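Starch synthase I (Hordeum vulgare, PDB 4HLN) is a barley enzyme of the starch synthase family, built on the two-domain glycosyltransferase fold with a Rossmann-like sheet in each domain. Local coordinates at residues F212-R220 / F232-L242; S274-A282 / L318-L326. All coordinates share one frame; numbering follows the deposited sequence.

Contact 1. Residues F212-R220 / F232-L242; sequences FVDHPSYHR and FGDNQFRYTLL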
loop_
_atom_site.group_PDB
_atom_site.type_symbol
_atom_site.label_atom_id
_atom_site.label_comp_id
_atom_site.label_asym_id
_atom_site.label_seq_id
_atom_site.Cartn_x
_atom_site.Cartn_y
_atom_site.Cartn_z
ATOM N N PHE A 212 -1.952 16.440 15.769
ATOM C CA PHE A 212 -3.247 16.650 15.150
ATOM C C PHE A 212 -3.466 18.095 14.853
ATOM O O PHE A 212 -3.288 18.950 15.718
ATOM C CB PHE A 212 -4.336 16.165 16.076
ATOM C CG PHE A 212 -4.260 14.727 16.327
ATOM C CD1 PHE A 212 -4.775 13.830 15.396
ATOM C CD2 PHE A 212 -3.634 14.245 17.466
ATOM C CE1 PHE A 212 -4.695 12.461 15.619
ATOM C CE2 PHE A 212 -3.548 12.877 17.699
ATOM C CZ PHE A 212 -4.073 11.982 16.774
ATOM N N VAL A 213 -3.856 18.359 13.616
ATOM C CA VAL A 213 -4.084 19.717 13.164
ATOM C C VAL A 213 -5.567 20.021 13.298
ATOM O O VAL A 213 -6.400 19.316 12.732
ATOM C CB VAL A 213 -3.598 19.888 11.732
ATOM C CG1 VAL A 213 -3.864 21.303 11.229
ATOM C CG2 VAL A 213 -2.115 19.581 11.686
ATOM N N ASP A 214 -5.896 21.053 14.074
ATOM C CA ASP A 214 -7.292 21.368 14.346
ATOM C C ASP A 214 -7.835 22.605 13.623
ATOM O O ASP A 214 -7.283 23.715 13.719
ATOM C CB ASP A 214 -7.558 21.484 15.845
ATOM C CG ASP A 214 -9.046 21.372 16.180
ATOM O OD1 ASP A 214 -9.650 20.325 15.843
ATOM O OD2 ASP A 214 -9.612 22.330 16.760
ATOM N N HIS A 215 -8.937 22.382 12.912
ATOM C CA HIS A 215 -9.694 23.437 12.256
ATOM C C HIS A 215 -11.159 22.982 12.205
ATOM O O HIS A 215 -11.450 21.784 12.123
ATOM C CB HIS A 215 -9.142 23.693 10.845
ATOM C CG HIS A 215 -9.766 24.864 10.159
ATOM N ND1 HIS A 215 -10.992 24.791 9.527
ATOM C CD2 HIS A 215 -9.346 26.146 10.020
ATOM C CE1 HIS A 215 -11.296 25.976 9.029
ATOM N NE2 HIS A 215 -10.313 26.816 9.308
ATOM N N PRO A 216 -12.096 23.933 12.276
ATOM C CA PRO A 216 -13.532 23.598 12.230
ATOM C C PRO A 216 -13.935 22.670 11.059
ATOM O O PRO A 216 -14.752 21.761 11.245
ATOM C CB PRO A 216 -14.201 24.965 12.089
ATOM C CG PRO A 216 -13.196 25.942 12.704
ATOM C CD PRO A 216 -11.839 25.377 12.448
ATOM N N SER A 217 -13.352 22.886 9.883
ATOM C CA SER A 217 -13.707 22.114 8.692
ATOM C C SER A 217 -13.330 20.631 8.752
ATOM O O SER A 217 -13.753 19.838 7.900
ATOM C CB SER A 217 -13.105 22.743 7.431
ATOM O OG SER A 217 -11.727 22.434 7.321
ATOM N N TYR A 218 -12.527 20.244 9.735
ATOM C CA TYR A 218 -12.244 18.822 9.904
ATOM C C TYR A 218 -13.301 18.127 10.761
ATOM O O TYR A 218 -13.320 16.906 10.818
ATOM C CB TYR A 218 -10.887 18.594 10.552
ATOM C CG TYR A 218 -9.714 19.072 9.765
ATOM C CD1 TYR A 218 -9.663 18.910 8.391
ATOM C CD2 TYR A 218 -8.639 19.693 10.402
ATOM C CE1 TYR A 218 -8.572 19.353 7.668
ATOM C CE2 TYR A 218 -7.541 20.146 9.691
ATOM C CZ TYR A 218 -7.510 19.967 8.328
ATOM O OH TYR A 218 -6.429 20.416 7.617
ATOM N N HIS A 219 -14.145 18.898 11.454
ATOM C CA HIS A 219 -15.151 18.327 12.355
ATOM C C HIS A 219 -16.411 17.974 11.577
ATOM O O HIS A 219 -17.351 18.762 11.499
ATOM C CB HIS A 219 -15.512 19.304 13.473
ATOM C CG HIS A 219 -14.337 19.819 14.235
ATOM N ND1 HIS A 219 -14.441 20.851 15.144
ATOM C CD2 HIS A 219 -13.035 19.456 14.227
ATOM C CE1 HIS A 219 -13.252 21.105 15.657
ATOM N NE2 HIS A 219 -12.381 20.267 15.121
ATOM N N ARG A 220 -16.422 16.791 10.983
ATOM C CA ARG A 220 -17.507 16.405 10.098
ATOM C C ARG A 220 -17.591 14.891 10.074
ATOM O O ARG A 220 -16.566 14.201 9.969
ATOM C CB ARG A 220 -17.317 16.977 8.672
ATOM C CG ARG A 220 -17.053 18.489 8.633
ATOM C CD ARG A 220 -17.745 19.208 7.494
ATOM N NE ARG A 220 -16.967 19.196 6.258
ATOM C CZ ARG A 220 -16.370 20.262 5.714
ATOM N NH1 ARG A 220 -16.436 21.471 6.282
ATOM N NH2 ARG A 220 -15.700 20.119 4.578
ATOM N N PHE A 232 -16.065 16.874 -0.511
ATOM C CA PHE A 232 -16.628 18.156 -0.129
ATOM C C PHE A 232 -16.018 19.222 -1.006
ATOM O O PHE A 232 -14.837 19.163 -1.324
ATOM C CB PHE A 232 -16.275 18.481 1.323
ATOM C CG PHE A 232 -16.735 17.451 2.303
ATOM C CD1 PHE A 232 -15.927 16.368 2.620
ATOM C CD2 PHE A 232 -17.976 17.564 2.914
ATOM C CE1 PHE A 232 -16.352 15.409 3.527
ATOM C CE2 PHE A 232 -18.403 16.616 3.819
ATOM C CZ PHE A 232 -17.588 15.534 4.130
ATOM N N GLY A 233 -16.809 20.216 -1.378
ATOM C CA GLY A 233 -16.286 21.308 -2.177
ATOM C C GLY A 233 -15.029 21.956 -1.618
ATOM O O GLY A 233 -14.202 22.471 -2.365
ATOM N N ASP A 234 -14.866 21.932 -0.303
ATOM C CA ASP A 234 -13.764 22.666 0.303
ATOM C C ASP A 234 -12.522 21.818 0.598
ATOM O O ASP A 234 -11.562 22.310 1.174
ATOM C CB ASP A 234 -14.233 23.407 1.555
ATOM C CG ASP A 234 -14.637 22.474 2.660
ATOM O OD1 ASP A 234 -14.857 21.276 2.361
ATOM O OD2 ASP A 234 -14.742 22.938 3.821
ATOM N N ASN A 235 -12.534 20.557 0.186
ATOM C CA ASN A 235 -11.365 19.706 0.331
ATOM C C ASN A 235 -10.042 20.404 0.032
ATOM O O ASN A 235 -9.134 20.439 0.874
ATOM C CB ASN A 235 -11.489 18.469 -0.557
ATOM C CG ASN A 235 -12.208 17.342 0.134
ATOM O OD1 ASN A 235 -12.441 17.402 1.334
ATOM N ND2 ASN A 235 -12.565 16.307 -0.615
ATOM N N GLN A 236 -9.925 20.951 -1.172
ATOM C CA GLN A 236 -8.681 21.587 -1.560
ATOM C C GLN A 236 -8.220 22.543 -0.463
ATOM O O GLN A 236 -7.059 22.566 -0.103
ATOM C CB GLN A 236 -8.835 22.321 -2.879
ATOM C CG GLN A 236 -7.553 22.991 -3.349
ATOM C CD GLN A 236 -7.789 23.971 -4.481
ATOM O OE1 GLN A 236 -8.586 24.908 -4.350
ATOM N NE2 GLN A 236 -7.102 23.757 -5.611
ATOM N N PHE A 237 -9.153 23.304 0.084
ATOM C CA PHE A 237 -8.862 24.208 1.177
ATOM C C PHE A 237 -8.427 23.475 2.458
ATOM O O PHE A 237 -7.440 23.864 3.114
ATOM C CB PHE A 237 -10.083 25.099 1.435
ATOM C CG PHE A 237 -10.051 25.818 2.749
ATOM C CD1 PHE A 237 -9.104 26.805 2.997
ATOM C CD2 PHE A 237 -10.969 25.508 3.743
ATOM C CE1 PHE A 237 -9.074 27.472 4.223
ATOM C CE2 PHE A 237 -10.947 26.175 4.974
ATOM C CZ PHE A 237 -10.004 27.157 5.217
ATOM N N ARG A 238 -9.164 22.426 2.817
ATOM C CA ARG A 238 -8.895 21.691 4.052
ATOM C C ARG A 238 -7.479 21.138 4.031
ATOM O O ARG A 238 -6.738 21.259 5.004
ATOM C CB ARG A 238 -9.867 20.517 4.246
ATOM C CG ARG A 238 -11.318 20.886 4.500
ATOM C CD ARG A 238 -12.225 19.745 4.072
ATOM N NE ARG A 238 -12.657 18.901 5.176
ATOM C CZ ARG A 238 -12.757 17.577 5.110
ATOM N NH1 ARG A 238 -12.433 16.955 3.992
ATOM N NH2 ARG A 238 -13.169 16.873 6.162
ATOM N N TYR A 239 -7.104 20.536 2.912
ATOM C CA TYR A 239 -5.835 19.836 2.844
ATOM C C TYR A 239 -4.650 20.754 2.553
ATOM O O TYR A 239 -3.507 20.428 2.853
ATOM C CB TYR A 239 -5.954 18.624 1.925
ATOM C CG TYR A 239 -6.884 17.638 2.561
ATOM C CD1 TYR A 239 -8.163 17.430 2.070
ATOM C CD2 TYR A 239 -6.507 16.971 3.727
ATOM C CE1 TYR A 239 -9.035 16.536 2.706
ATOM C CE2 TYR A 239 -7.348 16.083 4.357
ATOM C CZ TYR A 239 -8.614 15.860 3.844
ATOM O OH TYR A 239 -9.444 14.968 4.496
ATOM N N THR A 240 -4.955 21.926 2.018
ATOM C CA THR A 240 -4.010 23.032 1.984
ATOM C C THR A 240 -3.591 23.415 3.415
ATOM O O THR A 240 -2.403 23.612 3.690
ATOM C CB THR A 240 -4.627 24.243 1.234
ATOM O OG1 THR A 240 -4.787 23.898 -0.143
ATOM C CG2 THR A 240 -3.745 25.480 1.305
ATOM N N LEU A 241 -4.563 23.501 4.324
ATOM C CA LEU A 241 -4.267 23.840 5.711
ATOM C C LEU A 241 -3.347 22.786 6.296
ATOM O O LEU A 241 -2.348 23.107 6.960
ATOM C CB LEU A 241 -5.536 23.920 6.551
ATOM C CG LEU A 241 -6.521 25.031 6.205
ATOM C CD1 LEU A 241 -7.697 25.047 7.180
ATOM C CD2 LEU A 241 -5.833 26.379 6.155
ATOM N N LEU A 242 -3.696 21.527 6.026
ATOM C CA LEU A 242 -2.942 20.392 6.519
ATOM C C LEU A 242 -1.482 20.560 6.152
ATOM O O LEU A 242 -0.597 20.344 6.974
ATOM C CB LEU A 242 -3.464 19.092 5.908
ATOM C CG LEU A 242 -2.589 17.909 6.308
ATOM C CD1 LEU A 242 -2.473 17.820 7.843
ATOM C CD2 LEU A 242 -3.088 16.612 5.733
#
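Ser217, Tyr218 and Arg220, just past the end of strand 208-214, grip Asp234, just before helix 235-252, and Arg238 in its first turn. Arg238 leaves the helix with CG beside its backbone N (chi1 -67°) and bends at chi3, which turns the guanidinium edge to the carbonyl of Ser217: NE gives a nearly straight bond to Ser217 O (3.1 Å), from above the carbonyl plane, and NH2 adds a weak one. The same guanidinium reaches back through NH1 to Asn235 OD1 and Phe229 O. Tyr218 returns the grip, its OH donating to Arg238 O (2.8 Å), which also accepts the helical bond from Leu242 N. Arg220, poorly ordered, folds at chi2 and chi3 over Phe232, with its CZ 4.6 Å from the ring centroid in a cation-pi contact. Its NH2 forms a salt bridge with Asp234, 2.6 Å to OD1 and also meeting OD2, the two flat groups nearly coplanar. Asp234 probably also offsets the closeness of Arg220 to Arg238. The His215 ring takes Leu241 CD1 over one face, 3.6 Å from its centroid, and Pro216 CD covers the opposite face; His215 and Phe237 make an offset edge-to-face pair, the edge of Phe237 toward the His215 face, planes at 82°. Val213 CG2 meets Leu242 CD1 at 4.2 Å. The contact thus lays helix 235-252 against the end of strand 208-214 and the 3-10 turn and loop beyond; that strand runs between strands 195-205 and 160-166 in the large mixed sheet, and helix 347-354 touches Gln236 and Thr240.

Contact 2. Residues S274-A282 / L318-L326; sequences SLVPVLLAA and LPPEWYGAL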
loop_
_atom_site.group_PDB
_atom_site.type_symbol
_atom_site.label_atom_id
_atom_site.label_comp_id
_atom_site.label_asym_id
_atom_site.label_seq_id
_atom_site.Cartn_x
_atom_site.Cartn_y
_atom_site.Cartn_z
ATOM N N SER A 274 0.207 16.502 -0.550
ATOM C CA SER A 274 1.100 16.611 -1.709
ATOM C C SER A 274 1.643 17.999 -1.916
ATOM O O SER A 274 2.532 18.209 -2.735
ATOM C CB SER A 274 0.409 16.135 -2.985
ATOM O OG SER A 274 0.571 14.742 -3.153
ATOM N N LEU A 275 1.102 18.959 -1.187
ATOM C CA LEU A 275 1.539 20.331 -1.359
ATOM C C LEU A 275 2.785 20.580 -0.507
ATOM O O LEU A 275 3.502 21.554 -0.716
ATOM C CB LEU A 275 0.416 21.289 -0.974
ATOM C CG LEU A 275 0.531 22.700 -1.540
ATOM C CD1 LEU A 275 0.188 22.700 -3.026
ATOM C CD2 LEU A 275 -0.390 23.633 -0.804
ATOM N N VAL A 276 3.041 19.686 0.446
ATOM C CA VAL A 276 4.150 19.861 1.372
ATOM C C VAL A 276 5.506 20.057 0.662
ATOM O O VAL A 276 6.214 21.020 0.936
ATOM C CB VAL A 276 4.213 18.674 2.358
ATOM C CG1 VAL A 276 5.570 18.598 3.034
ATOM C CG2 VAL A 276 3.086 18.782 3.368
ATOM N N PRO A 277 5.868 19.138 -0.249
ATOM C CA PRO A 277 7.138 19.264 -0.969
ATOM C C PRO A 277 7.185 20.509 -1.825
ATOM O O PRO A 277 8.275 21.013 -2.134
ATOM C CB PRO A 277 7.175 18.027 -1.863
ATOM C CG PRO A 277 5.804 17.472 -1.845
ATOM C CD PRO A 277 5.148 17.902 -0.596
ATOM N N VAL A 278 6.020 21.014 -2.207
ATOM C CA VAL A 278 5.995 22.262 -2.970
ATOM C C VAL A 278 6.320 23.422 -2.034
ATOM O O VAL A 278 7.136 24.272 -2.347
ATOM C CB VAL A 278 4.634 22.497 -3.681
ATOM C CG1 VAL A 278 4.722 23.688 -4.631
ATOM C CG2 VAL A 278 4.208 21.254 -4.436
ATOM N N LEU A 279 5.681 23.435 -0.871
ATOM C CA LEU A 279 5.947 24.437 0.145
ATOM C C LEU A 279 7.428 24.489 0.489
ATOM O O LEU A 279 8.039 25.570 0.489
ATOM C CB LEU A 279 5.111 24.162 1.399
ATOM C CG LEU A 279 3.625 24.428 1.152
ATOM C CD1 LEU A 279 2.761 24.117 2.378
ATOM C CD2 LEU A 279 3.416 25.875 0.648
ATOM N N LEU A 280 8.009 23.330 0.783
ATOM C CA LEU A 280 9.427 23.295 1.119
ATOM C C LEU A 280 10.225 24.042 0.059
ATOM O O LEU A 280 11.045 24.908 0.367
ATOM C CB LEU A 280 9.918 21.860 1.213
ATOM C CG LEU A 280 9.280 21.058 2.337
ATOM C CD1 LEU A 280 9.783 19.634 2.311
ATOM C CD2 LEU A 280 9.559 21.711 3.672
ATOM N N ALA A 281 9.948 23.716 -1.197
ATOM C CA ALA A 281 10.685 24.270 -2.320
ATOM C C ALA A 281 10.374 25.748 -2.616
ATOM O O ALA A 281 11.239 26.499 -3.074
ATOM C CB ALA A 281 10.449 23.418 -3.545
ATOM N N ALA A 282 9.153 26.173 -2.333
ATOM C CA ALA A 282 8.712 27.505 -2.724
ATOM C C ALA A 282 8.841 28.516 -1.585
ATOM O O ALA A 282 9.264 29.654 -1.785
ATOM C CB ALA A 282 7.258 27.443 -3.236
ATOM N N LEU A 318 0.753 30.377 -2.755
ATOM C CA LEU A 318 2.100 30.246 -3.305
ATOM C C LEU A 318 2.401 31.384 -4.263
ATOM O O LEU A 318 1.493 32.047 -4.753
ATOM C CB LEU A 318 2.217 28.951 -4.093
ATOM C CG LEU A 318 2.044 27.645 -3.339
ATOM C CD1 LEU A 318 1.794 26.544 -4.347
ATOM C CD2 LEU A 318 3.272 27.350 -2.496
ATOM N N PRO A 319 3.683 31.607 -4.562
ATOM C CA PRO A 319 4.002 32.656 -5.544
ATOM C C PRO A 319 3.618 32.262 -6.976
ATOM O O PRO A 319 3.455 31.095 -7.284
ATOM C CB PRO A 319 5.523 32.820 -5.406
ATOM C CG PRO A 319 5.850 32.246 -4.037
ATOM C CD PRO A 319 4.880 31.111 -3.863
ATOM N N PRO A 320 3.475 33.247 -7.857
ATOM C CA PRO A 320 3.040 33.011 -9.237
ATOM C C PRO A 320 3.941 32.107 -10.085
ATOM O O PRO A 320 3.412 31.417 -10.952
ATOM C CB PRO A 320 3.010 34.424 -9.820
ATOM C CG PRO A 320 2.735 35.299 -8.620
ATOM C CD PRO A 320 3.583 34.686 -7.560
ATOM N N GLU A 321 5.252 32.118 -9.854
ATOM C CA GLU A 321 6.206 31.367 -10.680
ATOM C C GLU A 321 6.015 29.888 -10.494
ATOM O O GLU A 321 6.423 29.080 -11.340
ATOM C CB GLU A 321 7.656 31.703 -10.304
ATOM C CG GLU A 321 7.895 33.166 -9.996
ATOM C CD GLU A 321 7.547 33.512 -8.562
ATOM O OE1 GLU A 321 8.123 32.878 -7.649
ATOM O OE2 GLU A 321 6.698 34.409 -8.350
ATOM N N TRP A 322 5.395 29.541 -9.371
ATOM C CA TRP A 322 5.205 28.143 -9.003
ATOM C C TRP A 322 4.021 27.475 -9.668
ATOM O O TRP A 322 3.885 26.258 -9.598
ATOM C CB TRP A 322 5.161 27.971 -7.484
ATOM C CG TRP A 322 6.524 28.064 -6.958
ATOM C CD1 TRP A 322 7.119 29.162 -6.422
ATOM C CD2 TRP A 322 7.519 27.035 -6.986
ATOM N NE1 TRP A 322 8.416 28.872 -6.078
ATOM C CE2 TRP A 322 8.690 27.574 -6.415
ATOM C CE3 TRP A 322 7.528 25.701 -7.415
ATOM C CZ2 TRP A 322 9.867 26.832 -6.271
ATOM C CZ3 TRP A 322 8.697 24.960 -7.265
ATOM C CH2 TRP A 322 9.850 25.527 -6.693
ATOM N N TYR A 323 3.190 28.272 -10.327
ATOM C CA TYR A 323 2.063 27.738 -11.069
ATOM C C TYR A 323 2.469 26.533 -11.919
ATOM O O TYR A 323 1.794 25.514 -11.896
ATOM C CB TYR A 323 1.401 28.824 -11.921
ATOM C CG TYR A 323 0.269 28.303 -12.762
ATOM C CD1 TYR A 323 -0.818 27.675 -12.174
ATOM C CD2 TYR A 323 0.285 28.429 -14.150
ATOM C CE1 TYR A 323 -1.870 27.174 -12.946
ATOM C CE2 TYR A 323 -0.760 27.943 -14.929
ATOM C CZ TYR A 323 -1.836 27.316 -14.317
ATOM O OH TYR A 323 -2.872 26.818 -15.071
ATOM N N GLY A 324 3.584 26.618 -12.635
ATOM C CA GLY A 324 4.001 25.503 -13.482
ATOM C C GLY A 324 4.103 24.134 -12.803
ATOM O O GLY A 324 3.968 23.087 -13.441
ATOM N N ALA A 325 4.367 24.127 -11.505
ATOM C CA ALA A 325 4.554 22.873 -10.797
ATOM C C ALA A 325 3.213 22.192 -10.583
ATOM O O ALA A 325 3.120 20.964 -10.568
ATOM C CB ALA A 325 5.212 23.124 -9.467
ATOM N N LEU A 326 2.178 23.006 -10.406
ATOM C CA LEU A 326 0.842 22.500 -10.177
ATOM C C LEU A 326 -0.007 22.484 -11.439
ATOM O O LEU A 326 -1.077 21.908 -11.446
ATOM C CB LEU A 326 0.139 23.334 -9.118
ATOM C CG LEU A 326 0.382 22.882 -7.688
ATOM C CD1 LEU A 326 1.851 22.942 -7.406
ATOM C CD2 LEU A 326 -0.335 23.827 -6.795
#
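Residues 276-282 form a helix that widens to a pi-like turn at 280-282, and the 318-326 segment, extended at first and then a 3-10 turn followed by a short, loosely bonded helical turn, lies along it, with CA atoms nearest at Ala282-Leu318 and Val278-Ala325. Ala282 CB sits over one face of the Trp322 indole, 3.4 Å from the centroid of the five-membered ring and 12° off its normal, a CH-pi contact. Farther along the indole, CH2 of the six-membered ring meets Ala281 CB at 3.8 Å. Leu318 spreads its two methyls: CD2 touches Leu279 CD2 (3.5 Å) and Ala282 CB, while CD1 reaches Val278 CG1 (4.1 Å). With CG1 anti to the backbone N (chi1 -171°), that Val278 methyl is directed in among Leu318, Trp322 and Leu326, touching Leu326 CD1. Leu326 CD2 then continues to Leu275 CD1 at 4.0 Å, the two side chains crossing at about a right angle. Tyr313 packs on Leu318 and Trp322, and its OH hydrogen-bonds to Pro319 O. Lacking any polar bond between the segments, the contact rests on the fit of methyl groups and one indole face, and exclusion of water from this largely buried patch probably supplies most of its stability.

From the N terminus, strand 208-214 leads into contact 1, which closes a short loop, partly unmodelled at 222-227, before helix 235-252 begins. The chain follows that helix, passes through strand 264-269 and enters helix 276-284, where contact 2 opens; it then runs through strands 294-299 and 307-309 before 318-326 folds back. The two loops are thus in series, neither nested nor crossing. The centres of contacts 1 and 2 are about 19 Å apart. Helix 235-252 bridges them: its start belongs to contact 1, while its Cys243, Tyr244 and Cys247 touch residues of 274-282. Contact 1 ties this helix to the mixed sheet; contact 2 ties helix 276-284 to the segment leading into strand 327-329 of the small antiparallel sheet.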